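Local structure of uronate isomerase (Caulobacter crescentus, 2Q01) at residues L383-W388 with N411-N416. The protein interconverts D-glucuronate and D-fructuronate, and likewise D-galacturonate and D-tagaturonate, as a uronate isomerase of the metallo-dependent hydrolase superfamily. Residues are numbered along the deposited sequence; the frame is centred on the assembly and turned at random.
Sequences LGPSWW and NTVGFN. With K (potassium ion), chain E.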
# COMPACT_ATOMS: atom_id res chain seq x y z
N LEU B 383 -0.96 7.47 17.50
CA LEU B 383 -1.30 7.66 16.09
C LEU B 383 -2.48 8.56 15.88
O LEU B 383 -3.53 8.38 16.50
CB LEU B 383 -1.53 6.32 15.39
CG LEU B 383 -0.27 5.47 15.25
CD1 LEU B 383 -0.53 4.30 14.36
CD2 LEU B 383 0.91 6.30 14.72
N GLY B 384 -2.31 9.54 15.01
CA GLY B 384 -3.39 10.44 14.65
C GLY B 384 -4.23 9.78 13.58
O GLY B 384 -3.77 8.83 12.95
N PRO B 385 -5.47 10.27 13.39
CA PRO B 385 -6.33 9.69 12.36
C PRO B 385 -5.80 9.95 10.95
O PRO B 385 -4.87 10.76 10.78
CB PRO B 385 -7.65 10.42 12.56
CG PRO B 385 -7.29 11.70 13.21
CD PRO B 385 -6.14 11.36 14.11
N SER B 386 -6.37 9.26 9.97
CA SER B 386 -6.03 9.49 8.58
C SER B 386 -6.30 10.96 8.22
O SER B 386 -7.33 11.53 8.60
CB SER B 386 -6.79 8.54 7.67
OG SER B 386 -8.17 8.54 7.98
N TRP B 387 -5.35 11.56 7.51
CA TRP B 387 -5.28 13.00 7.39
C TRP B 387 -5.43 13.45 5.92
O TRP B 387 -4.99 12.75 5.00
CB TRP B 387 -3.98 13.48 8.06
CG TRP B 387 -3.53 14.90 7.81
CD1 TRP B 387 -4.30 16.03 7.82
CD2 TRP B 387 -2.19 15.34 7.56
NE1 TRP B 387 -3.53 17.13 7.55
CE2 TRP B 387 -2.23 16.74 7.39
CE3 TRP B 387 -0.95 14.68 7.45
CZ2 TRP B 387 -1.08 17.49 7.12
CZ3 TRP B 387 0.19 15.43 7.17
CH2 TRP B 387 0.11 16.82 7.00
N TRP B 388 -6.10 14.58 5.74
CA TRP B 388 -6.18 15.31 4.47
C TRP B 388 -6.94 14.56 3.38
O TRP B 388 -8.17 14.53 3.38
CB TRP B 388 -4.78 15.69 3.98
CG TRP B 388 -4.68 16.93 3.15
CD1 TRP B 388 -5.57 17.39 2.22
CD2 TRP B 388 -3.60 17.86 3.17
NE1 TRP B 388 -5.12 18.56 1.67
CE2 TRP B 388 -3.90 18.87 2.23
CE3 TRP B 388 -2.40 17.94 3.89
CZ2 TRP B 388 -3.05 19.95 1.99
CZ3 TRP B 388 -1.56 19.02 3.65
CH2 TRP B 388 -1.89 20.01 2.71
N ASN B 411 -3.64 3.21 21.42
CA ASN B 411 -2.50 3.94 20.89
C ASN B 411 -2.90 4.88 19.76
O ASN B 411 -2.04 5.39 19.03
CB ASN B 411 -1.45 2.95 20.38
CG ASN B 411 -0.62 2.35 21.49
OD1 ASN B 411 -0.16 3.06 22.39
ND2 ASN B 411 -0.37 1.05 21.42
N THR B 412 -4.20 5.08 19.59
CA THR B 412 -4.74 6.07 18.65
C THR B 412 -5.43 7.20 19.44
O THR B 412 -5.63 7.07 20.65
CB THR B 412 -5.67 5.43 17.58
OG1 THR B 412 -6.93 5.07 18.16
CG2 THR B 412 -5.02 4.20 16.92
N VAL B 413 -5.78 8.29 18.77
CA VAL B 413 -6.29 9.49 19.46
C VAL B 413 -7.72 9.89 19.04
O VAL B 413 -8.19 10.97 19.38
CB VAL B 413 -5.32 10.71 19.31
CG1 VAL B 413 -3.95 10.37 19.82
CG2 VAL B 413 -5.24 11.20 17.86
N GLY B 414 -8.39 9.01 18.30
CA GLY B 414 -9.71 9.33 17.78
C GLY B 414 -9.65 10.14 16.49
O GLY B 414 -8.83 9.87 15.62
N PHE B 415 -10.52 11.14 16.39
CA PHE B 415 -10.71 11.88 15.15
C PHE B 415 -10.56 13.39 15.35
O PHE B 415 -11.02 13.93 16.35
CB PHE B 415 -12.09 11.54 14.55
CG PHE B 415 -12.45 12.35 13.33
CD1 PHE B 415 -11.93 12.02 12.08
CD2 PHE B 415 -13.33 13.43 13.42
CE1 PHE B 415 -12.26 12.77 10.95
CE2 PHE B 415 -13.67 14.19 12.29
CZ PHE B 415 -13.14 13.85 11.06
N ASN B 416 -9.91 14.04 14.39
CA ASN B 416 -9.97 15.49 14.26
C ASN B 416 -10.39 15.86 12.84
O ASN B 416 -10.05 15.17 11.89
CB ASN B 416 -8.64 16.16 14.67
CG ASN B 416 -7.48 15.79 13.78
OD1 ASN B 416 -6.71 14.88 14.09
ND2 ASN B 416 -7.32 16.51 12.68
K K E . 2.21 4.35 22.57
O HOH W 1 -6.39 8.46 16.12
O HOH W 2 -8.81 13.88 10.12
O HOH W 3 -6.13 14.04 10.68
O HOH W 4 1.10 5.61 24.58
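Pro385 of 383-388 lies against the backbone and side chains of 411-416 where strand 381-383 of the TIM-barrel-type domain runs out into a loop; 411-416 returns beside it after helix 393-407. A single parallel beta bridge opens the pairing: Leu383 N donates to Asn411 O at 2.8 Å, with an N-H...O angle of 160°, whereas the return bond from Val413 N to Leu383 O is weak. The same Val413 N-H also reaches a water, which donates in turn to Leu383 O and Gly414 O and so bridges the two segments. Beyond the bridge the two backbones diverge, and the Pro385 ring fills the interval. Pro385 CB lies 3.3 Å from Gly414 O, Pro385 CD meets Val413 CG2 at 3.9 Å, and the Asn416 side chain crosses the ring at about a right angle. Asn416 has CG set between its backbone N and carbonyl carbon (chi1 64°), which carries the amide over to Pro385; Asn416 OD1 then lies 3.4 Å from Pro385 CG. Shrinking Pro385 to an alanine would probably open a gap facing Asn416 OD1 and Val413 CG2. At the other end the Asn411 side chain turns to a potassium site, its ND2 bonded to Ala407 O; with the carbonyl oxygens of Ala375, Tyr378 and Leu381, and that of Ser75 of a second subunit, Asn411 OD1 binds the potassium ion at 2.7 Å.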